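Local coordinates for protein 2-keto-3-deoxygluconate kinase (Thermotoga maritima, PDB 2AFB) that probably phosphorylates 2-keto-3-deoxygluconate, as a pfkB-family carbohydrate kinase of the ribokinase clan, at residues Ile21-Ser26 with Ile97-Leu102; Asp40-Gly45 with Pro326-Val331; Lys66-Pro71 with His119-Glu124. All blocks are in the same frame, centred on the assembly; numbering follows the deposited sequence.

Contact 1 (Ile21-Ser26 with Ile97-Leu102); sequences IMLRLS and IGIYFL
L23 and I99 pair in a parallel ladder, where the axes of the short strand segments 22-26 and 99-102 approach to 4.6 Å and diverge by 22°. Four backbone bonds close it: L23 N to G98 O, Y100 N to L23 O, L25 N to Y100 O and L102 N to L25 O, the last at 2.8 Å. One water spans I21 O and G98 N. On one face R24 meets Y100: the arginine CG sits over the phenol ring, 3.5 Å from its centroid, a CH-pi contact, and CD reaches Y100 OH at 3.0 Å; the guanidinium plane stands 76° from the ring. The tyrosine CG lies between its own backbone N and carbonyl carbon (chi1 74°), carrying the ring toward the neighbouring strand, where CE of M22, a selenomethionine, approaches Y100 CD1 at 3.6 Å in an oblique Met-aromatic contact. L102 CD2 rests over the guanidinium centre, 3.5 Å from R24 CZ. R24 NH1 makes salt bridges with D328 and D286, and Y100 OH is hydrogen-bonded to D328. Were Y100 an alanine, R24 CG and M22 CE would probably lose their aromatic partner, and D328 one of its hydrogen bonds. On the other face L25 CD1 packs 3.4 Å from F101 CE2, near L25 of a second subunit. Such a small sheet, joined to another subunit, resembles the beta lid of ribokinase-type kinases.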
loop_
_atom_site.group_PDB
_atom_site.type_symbol
_atom_site.label_atom_id
_atom_site.label_comp_id
_atom_site.label_asym_id
_atom_site.label_seq_id
_atom_site.Cartn_x
_atom_site.Cartn_y
_atom_site.Cartn_z
ATOM N N ILE A 21 6.266 11.874 24.233
ATOM C CA ILE A 21 5.967 10.993 23.140
ATOM C C ILE A 21 5.488 11.798 21.936
ATOM O O ILE A 21 4.718 12.759 22.059
ATOM C CB ILE A 21 4.990 9.881 23.566
ATOM C CG1 ILE A 21 4.924 8.828 22.458
ATOM C CG2 ILE A 21 3.620 10.454 23.941
ATOM C CD1 ILE A 21 4.177 7.591 22.764
HETATM N N MSE A 22 6.024 11.448 20.776
HETATM C CA MSE A 22 5.775 12.185 19.573
HETATM C C MSE A 22 5.158 11.300 18.537
HETATM O O MSE A 22 5.404 10.093 18.517
HETATM C CB MSE A 22 7.065 12.724 18.982
HETATM C CG MSE A 22 7.684 13.715 19.828
HETATM SE SE MSE A 22 9.420 14.245 19.165
HETATM C CE MSE A 22 10.554 12.561 19.615
ATOM N N LEU A 23 4.400 11.935 17.652
ATOM C CA LEU A 23 4.029 11.308 16.383
ATOM C C LEU A 23 5.251 11.161 15.479
ATOM O O LEU A 23 5.917 12.160 15.213
ATOM C CB LEU A 23 3.012 12.174 15.665
ATOM C CG LEU A 23 2.696 11.747 14.197
ATOM C CD1 LEU A 23 1.988 10.431 14.066
ATOM C CD2 LEU A 23 1.862 12.837 13.533
ATOM N N ARG A 24 5.524 9.949 14.979
ATOM C CA ARG A 24 6.624 9.738 14.062
ATOM C C ARG A 24 6.115 9.452 12.636
ATOM O O ARG A 24 5.285 8.583 12.416
ATOM C CB ARG A 24 7.495 8.613 14.505
ATOM C CG ARG A 24 8.864 8.654 13.846
ATOM C CD ARG A 24 9.649 7.388 14.147
ATOM N NE ARG A 24 9.460 6.405 13.119
ATOM C CZ ARG A 24 10.100 5.246 13.007
ATOM N NH1 ARG A 24 11.000 4.832 13.893
ATOM N NH2 ARG A 24 9.815 4.482 11.961
ATOM N N LEU A 25 6.661 10.200 11.689
ATOM C CA LEU A 25 6.220 10.147 10.303
ATOM C C LEU A 25 7.421 9.756 9.481
ATOM O O LEU A 25 8.393 10.493 9.444
ATOM C CB LEU A 25 5.660 11.460 9.878
ATOM C CG LEU A 25 4.368 11.992 10.556
ATOM C CD1 LEU A 25 4.082 13.329 9.968
ATOM C CD2 LEU A 25 3.144 11.077 10.405
ATOM N N SER A 26 7.395 8.566 8.879
ATOM C CA SER A 26 8.540 8.099 8.091
ATOM C C SER A 26 8.107 7.636 6.720
ATOM O O SER A 26 7.096 6.947 6.628
ATOM C CB SER A 26 9.326 6.989 8.803
ATOM O OG SER A 26 8.426 5.985 9.246
ATOM N N ILE A 97 0.392 17.838 19.655
ATOM C CA ILE A 97 1.403 16.808 19.861
ATOM C C ILE A 97 2.651 17.142 19.083
ATOM O O ILE A 97 2.595 17.736 18.020
ATOM C CB ILE A 97 0.915 15.411 19.476
ATOM C CG1 ILE A 97 1.749 14.331 20.190
ATOM C CG2 ILE A 97 0.926 15.194 17.952
ATOM C CD1 ILE A 97 1.325 12.865 19.891
ATOM N N GLY A 98 3.791 16.832 19.662
ATOM C CA GLY A 98 5.051 16.959 18.957
ATOM C C GLY A 98 5.159 15.905 17.887
ATOM O O GLY A 98 4.528 14.842 17.971
ATOM N N ILE A 99 5.929 16.235 16.854
ATOM C CA ILE A 99 6.102 15.389 15.706
ATOM C C ILE A 99 7.572 15.298 15.321
ATOM O O ILE A 99 8.308 16.280 15.426
ATOM C CB ILE A 99 5.379 15.978 14.434
ATOM C CG1 ILE A 99 3.906 16.223 14.718
ATOM C CG2 ILE A 99 5.633 15.061 13.261
ATOM C CD1 ILE A 99 3.156 16.918 13.543
ATOM N N TYR A 100 7.989 14.143 14.810
ATOM C CA TYR A 100 9.193 14.099 14.033
ATOM C C TYR A 100 9.066 13.292 12.786
ATOM O O TYR A 100 8.343 12.294 12.758
ATOM C CB TYR A 100 10.399 13.661 14.849
ATOM C CG TYR A 100 10.570 12.222 15.258
ATOM C CD1 TYR A 100 9.777 11.645 16.252
ATOM C CD2 TYR A 100 11.582 11.443 14.691
ATOM C CE1 TYR A 100 10.002 10.333 16.687
ATOM C CE2 TYR A 100 11.831 10.134 15.127
ATOM C CZ TYR A 100 11.044 9.582 16.126
ATOM O OH TYR A 100 11.262 8.269 16.530
ATOM N N PHE A 101 9.754 13.782 11.751
ATOM C CA PHE A 101 9.802 13.104 10.462
ATOM C C PHE A 101 11.124 12.382 10.415
ATOM O O PHE A 101 12.151 12.948 10.717
ATOM C CB PHE A 101 9.740 14.083 9.317
ATOM C CG PHE A 101 8.497 14.921 9.300
ATOM C CD1 PHE A 101 8.371 15.980 10.140
ATOM C CD2 PHE A 101 7.429 14.627 8.448
ATOM C CE1 PHE A 101 7.221 16.764 10.147
ATOM C CE2 PHE A 101 6.281 15.419 8.451
ATOM C CZ PHE A 101 6.180 16.474 9.329
ATOM N N LEU A 102 11.096 11.139 10.017
ATOM C CA LEU A 102 12.292 10.338 9.954
ATOM C C LEU A 102 12.470 9.710 8.584
ATOM O O LEU A 102 11.565 9.008 8.087
ATOM C CB LEU A 102 12.213 9.236 11.009
ATOM C CG LEU A 102 13.299 8.159 10.853
ATOM C CD1 LEU A 102 14.592 8.734 11.374
ATOM C CD2 LEU A 102 12.893 6.884 11.674
HETATM O O HOH W 1 4.509 15.453 22.096
#

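Contact 2 (Asp40-Gly45 with Pro326-Val331); sequences DVTYGG and PGDFVV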
loop_
_atom_site.group_PDB
_atom_site.type_symbol
_atom_site.label_atom_id
_atom_site.label_comp_id
_atom_site.label_asym_id
_atom_site.label_seq_id
_atom_site.Cartn_x
_atom_site.Cartn_y
_atom_site.Cartn_z
ATOM N N ASP A 40 4.406 6.380 6.896
ATOM C CA ASP A 40 4.160 5.418 7.940
ATOM C C ASP A 40 4.063 6.184 9.236
ATOM O O ASP A 40 4.798 7.123 9.442
ATOM C CB ASP A 40 5.294 4.411 8.004
ATOM C CG ASP A 40 5.369 3.555 6.738
ATOM O OD1 ASP A 40 4.288 3.257 6.208
ATOM O OD2 ASP A 40 6.457 3.150 6.292
ATOM N N VAL A 41 3.120 5.763 10.065
ATOM C CA VAL A 41 2.745 6.407 11.308
ATOM C C VAL A 41 3.069 5.478 12.458
ATOM O O VAL A 41 2.797 4.310 12.399
ATOM C CB VAL A 41 1.218 6.684 11.377
ATOM C CG1 VAL A 41 0.774 7.036 12.789
ATOM C CG2 VAL A 41 0.860 7.824 10.431
ATOM N N THR A 42 3.704 6.034 13.470
ATOM C CA THR A 42 3.860 5.405 14.764
ATOM C C THR A 42 4.068 6.465 15.829
ATOM O O THR A 42 4.060 7.670 15.547
ATOM C CB THR A 42 4.962 4.302 14.788
ATOM O OG1 THR A 42 4.768 3.486 15.961
ATOM C CG2 THR A 42 6.392 4.899 14.774
ATOM N N TYR A 43 4.190 6.047 17.082
ATOM C CA TYR A 43 4.324 7.000 18.166
ATOM C C TYR A 43 5.514 6.560 19.003
ATOM O O TYR A 43 5.633 5.387 19.326
ATOM C CB TYR A 43 3.006 7.103 18.980
ATOM C CG TYR A 43 1.869 7.633 18.135
ATOM C CD1 TYR A 43 1.093 6.781 17.380
ATOM C CD2 TYR A 43 1.586 9.001 18.078
ATOM C CE1 TYR A 43 0.100 7.277 16.553
ATOM C CE2 TYR A 43 0.601 9.490 17.290
ATOM C CZ TYR A 43 -0.128 8.639 16.506
ATOM O OH TYR A 43 -1.126 9.150 15.712
ATOM N N GLY A 44 6.403 7.478 19.357
ATOM C CA GLY A 44 7.461 7.114 20.304
ATOM C C GLY A 44 8.222 8.242 20.926
ATOM O O GLY A 44 7.939 9.392 20.663
ATOM N N GLY A 45 9.244 7.898 21.688
ATOM C CA GLY A 45 10.037 8.884 22.461
ATOM C C GLY A 45 10.857 8.095 23.466
ATOM O O GLY A 45 10.419 7.050 23.908
ATOM N N PRO A 326 10.652 -2.628 13.066
ATOM C CA PRO A 326 10.127 -1.339 12.623
ATOM C C PRO A 326 9.415 -0.600 13.756
ATOM O O PRO A 326 8.760 -1.222 14.578
ATOM C CB PRO A 326 9.125 -1.708 11.517
ATOM C CG PRO A 326 9.583 -3.052 11.002
ATOM C CD PRO A 326 10.144 -3.740 12.218
ATOM N N GLY A 327 9.666 0.705 13.854
ATOM C CA GLY A 327 9.084 1.539 14.892
ATOM C C GLY A 327 10.024 1.829 16.031
ATOM O O GLY A 327 11.226 1.571 15.938
ATOM N N ASP A 328 9.468 2.410 17.098
ATOM C CA ASP A 328 10.263 2.897 18.223
ATOM C C ASP A 328 10.224 1.895 19.410
ATOM O O ASP A 328 11.116 1.879 20.257
ATOM C CB ASP A 328 9.748 4.287 18.706
ATOM C CG ASP A 328 9.996 5.432 17.722
ATOM O OD1 ASP A 328 10.248 5.183 16.550
ATOM O OD2 ASP A 328 9.918 6.624 18.125
ATOM N N PHE A 329 9.172 1.092 19.484
ATOM C CA PHE A 329 8.960 0.202 20.614
ATOM C C PHE A 329 9.437 -1.210 20.219
ATOM O O PHE A 329 9.302 -1.618 19.070
ATOM C CB PHE A 329 7.443 0.133 20.888
ATOM C CG PHE A 329 6.826 1.357 21.531
ATOM C CD1 PHE A 329 7.536 2.541 21.780
ATOM C CD2 PHE A 329 5.465 1.341 21.844
ATOM C CE1 PHE A 329 6.916 3.637 22.361
ATOM C CE2 PHE A 329 4.857 2.447 22.449
ATOM C CZ PHE A 329 5.590 3.577 22.728
ATOM N N VAL A 330 9.959 -1.973 21.168
ATOM C CA VAL A 330 10.217 -3.389 20.945
ATOM C C VAL A 330 8.889 -4.147 20.908
ATOM O O VAL A 330 7.897 -3.755 21.548
ATOM C CB VAL A 330 11.087 -4.060 22.060
ATOM C CG1 VAL A 330 12.437 -3.401 22.173
ATOM C CG2 VAL A 330 10.365 -4.089 23.435
ATOM N N VAL A 331 8.874 -5.211 20.123
ATOM C CA VAL A 331 7.882 -6.272 20.223
ATOM C C VAL A 331 8.747 -7.490 20.497
ATOM O O VAL A 331 9.375 -8.004 19.575
ATOM C CB VAL A 331 7.106 -6.455 18.876
ATOM C CG1 VAL A 331 6.177 -7.608 18.909
ATOM C CG2 VAL A 331 6.377 -5.180 18.502
HETATM O O HOH W 2 6.601 2.819 18.055
#
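T42 and G44 face G327 and D328 where the end of strand 38-44 comes up against an irregular loop between helices 308-322 and 334-341; the alpha carbons of G44 and D328 are 5.5 Å apart, and no direct hydrogen bond joins the two segments. A water bridges them instead, accepting from D328 N at 3.1 Å, donating to Y43 O at 3.0 Å and bonding T42 OG1 at 2.9 Å, which ties the loop backbone to two successive residues of the strand. The methyl CG2 of T42 lies 4.3 Å from G327 CA.

D328 brings its carboxylate alongside G44: with CG anti to the carbonyl carbon (chi1 -69°), OD2 comes within 3.3 Å of G44 CA. A beta carbon on G44 would run straight into that oxygen, and the bare glycine therefore leaves the carboxylate its place. The acid is held from the sheet side as well, OD1 in a salt bridge with R24 and OD2 in a hydrogen bond with Y100 OH, and the charge pairing is likely to keep it ionised. In the pfkB fold, the loop thereby packs against strand 38-44, the outermost strand of the small sheet within this chain, just before helix 46-56 with G45 as its N-cap; at D40 the sheet runs on into a strand of a second subunit.

F329 turns its ring so that Y43 O lies over one face, 3.7 Å from CE1 and displaced toward the rim. The bridging water sits above the ring at a similar height. H79 stacks on this phenyl ring, while F83 meets it edge-to-face.

Contact 3 (Lys66-Pro71 with His119-Glu124); sequences KLPNNP and HSAISE
K66 meets A121 and I122 where the last residues of strand 60-67, from the large mixed sheet of the ribokinase-type fold, lie beside the loop that follows strand 112-116. From the lysine CB, which points toward that loop, I122 CA is 4.0 Å away. CG, anti to the backbone N (chi1 -165°), carries the chain past A121, whose carbonyl oxygen it passes at 4.1 Å. CD comes closer, 3.4 Å from A121 O, and the fully extended remainder takes the amine beyond it. At the tip NZ forms a salt bridge with D129 and gives a hydrogen bond to a water, which in turn donates to A121 O. The aliphatic stem thus runs alongside a carbonyl that is reached by the amine through one water, and the charged end is held by an acid outside the two segments.

The backbone of K66 is tied in a similar indirect way: a second water donates to K66 O and accepts from I122 N, so that the strand end and the loop are linked by bridges rather than by direct bonds. I122 CD1 packs 3.7 Å from K66 N. Further along the chain, A121 CB lies 4.1 Å from P68 CD, a small apolar touch where the strand gives way to the loop leading into helix 71-82.

The loop is braced internally by an ST motif. S123 donates twice to S120, its N to OG and its OG to S120 O, the latter at 2.7 Å, in the carbonyl plane and on a lone pair.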
loop_
_atom_site.group_PDB
_atom_site.type_symbol
_atom_site.label_atom_id
_atom_site.label_comp_id
_atom_site.label_asym_id
_atom_site.label_seq_id
_atom_site.Cartn_x
_atom_site.Cartn_y
_atom_site.Cartn_z
ATOM N N LYS A 66 2.144 14.667 29.002
ATOM C CA LYS A 66 0.974 15.465 28.667
ATOM C C LYS A 66 0.766 15.323 27.163
ATOM O O LYS A 66 1.732 15.361 26.372
ATOM C CB LYS A 66 1.166 16.965 29.083
ATOM C CG LYS A 66 -0.110 17.741 29.090
ATOM C CD LYS A 66 0.086 19.172 29.455
ATOM C CE LYS A 66 -1.255 19.868 29.818
ATOM N NZ LYS A 66 -1.026 21.327 30.212
ATOM N N LEU A 67 -0.489 15.087 26.783
ATOM C CA LEU A 67 -0.895 15.055 25.392
ATOM C C LEU A 67 -2.116 15.904 25.184
ATOM O O LEU A 67 -2.917 16.042 26.110
ATOM C CB LEU A 67 -1.244 13.624 24.974
ATOM C CG LEU A 67 -0.035 12.690 24.970
ATOM C CD1 LEU A 67 -0.458 11.272 24.812
ATOM C CD2 LEU A 67 0.912 13.102 23.857
ATOM N N PRO A 68 -2.300 16.418 23.955
ATOM C CA PRO A 68 -3.465 17.249 23.689
ATOM C C PRO A 68 -4.689 16.372 23.610
ATOM O O PRO A 68 -4.570 15.236 23.239
ATOM C CB PRO A 68 -3.174 17.832 22.303
ATOM C CG PRO A 68 -2.329 16.799 21.652
ATOM C CD PRO A 68 -1.463 16.260 22.750
ATOM N N ASN A 69 -5.843 16.904 23.949
ATOM C CA ASN A 69 -7.100 16.274 23.583
ATOM C C ASN A 69 -7.427 16.487 22.120
ATOM O O ASN A 69 -8.199 17.365 21.779
ATOM C CB ASN A 69 -8.246 16.805 24.440
ATOM C CG ASN A 69 -8.165 16.328 25.863
ATOM O OD1 ASN A 69 -8.094 15.119 26.118
ATOM N ND2 ASN A 69 -8.178 17.260 26.793
ATOM N N ASN A 70 -6.799 15.706 21.251
ATOM C CA ASN A 70 -7.155 15.677 19.869
ATOM C C ASN A 70 -6.872 14.245 19.455
ATOM O O ASN A 70 -6.326 13.491 20.239
ATOM C CB ASN A 70 -6.425 16.805 19.080
ATOM C CG ASN A 70 -4.898 16.562 18.868
ATOM O OD1 ASN A 70 -4.440 15.440 18.910
ATOM N ND2 ASN A 70 -4.132 17.647 18.589
ATOM N N PRO A 71 -7.288 13.849 18.249
ATOM C CA PRO A 71 -7.076 12.476 17.822
ATOM C C PRO A 71 -5.633 11.993 17.823
ATOM O O PRO A 71 -5.414 10.800 17.963
ATOM C CB PRO A 71 -7.595 12.483 16.397
ATOM C CG PRO A 71 -8.606 13.556 16.363
ATOM C CD PRO A 71 -8.038 14.616 17.228
ATOM N N HIS A 119 6.486 23.694 21.093
ATOM C CA HIS A 119 5.163 24.155 21.510
ATOM C C HIS A 119 4.184 23.009 21.708
ATOM O O HIS A 119 2.991 23.234 21.761
ATOM C CB HIS A 119 4.596 25.201 20.527
ATOM C CG HIS A 119 5.569 26.268 20.157
ATOM N ND1 HIS A 119 6.002 27.227 21.050
ATOM C CD2 HIS A 119 6.187 26.540 18.979
ATOM C CE1 HIS A 119 6.857 28.034 20.442
ATOM N NE2 HIS A 119 6.980 27.645 19.183
ATOM N N SER A 120 4.715 21.799 21.853
ATOM C CA SER A 120 3.928 20.631 22.201
ATOM C C SER A 120 3.345 20.791 23.591
ATOM O O SER A 120 3.873 21.548 24.426
ATOM C CB SER A 120 4.801 19.346 22.189
ATOM O OG SER A 120 5.793 19.386 23.234
ATOM N N ALA A 121 2.272 20.033 23.847
ATOM C CA ALA A 121 1.579 20.090 25.115
ATOM C C ALA A 121 2.543 19.788 26.297
ATOM O O ALA A 121 2.483 20.426 27.337
ATOM C CB ALA A 121 0.383 19.108 25.086
ATOM N N ILE A 122 3.431 18.818 26.137
ATOM C CA ILE A 122 4.363 18.502 27.225
ATOM C C ILE A 122 5.374 19.631 27.411
ATOM O O ILE A 122 5.731 19.947 28.545
ATOM C CB ILE A 122 5.062 17.105 27.038
ATOM C CG1 ILE A 122 6.033 16.770 28.176
ATOM C CG2 ILE A 122 5.853 17.024 25.731
ATOM C CD1 ILE A 122 5.368 16.451 29.452
ATOM N N SER A 123 5.824 20.236 26.312
ATOM C CA SER A 123 6.823 21.304 26.366
ATOM C C SER A 123 6.330 22.470 27.205
ATOM O O SER A 123 7.117 23.064 27.899
ATOM C CB SER A 123 7.270 21.775 24.978
ATOM O OG SER A 123 6.345 22.630 24.360
ATOM N N GLU A 124 5.024 22.703 27.175
ATOM C CA GLU A 124 4.345 23.780 27.862
ATOM C C GLU A 124 3.677 23.290 29.163
ATOM O O GLU A 124 2.890 24.022 29.790
ATOM C CB GLU A 124 3.267 24.351 26.902
ATOM C CG GLU A 124 3.877 24.846 25.604
ATOM C CD GLU A 124 2.914 25.646 24.753
ATOM O OE1 GLU A 124 1.686 25.447 24.919
ATOM O OE2 GLU A 124 3.395 26.467 23.915
HETATM O O HOH W 3 0.380 22.053 27.953
HETATM O O HOH W 4 2.736 16.753 24.075
#

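Contacts 1 and 2 have centres 10 Å apart and share the four-stranded sheet, in which strand 22-26 lies between 38-44 and 99-103; S26 O and D40 N probably form a hydrogen bond between them, and L23 packs on Y43. Contact 3, centred 13 Å from contact 1 and 19 Å from contact 2, belongs to the end of strand 60-67 in the nine-stranded sheet; it touches contact 1 through I97 on P68 and I21 on L67. Along the chain the order is 21-26, 40-45, 66-71, 97-102, 119-124, 326-331. Contacts 2 and 3 thus tie parts around the small sheet to the larger body, and all three contacts also touch a second subunit.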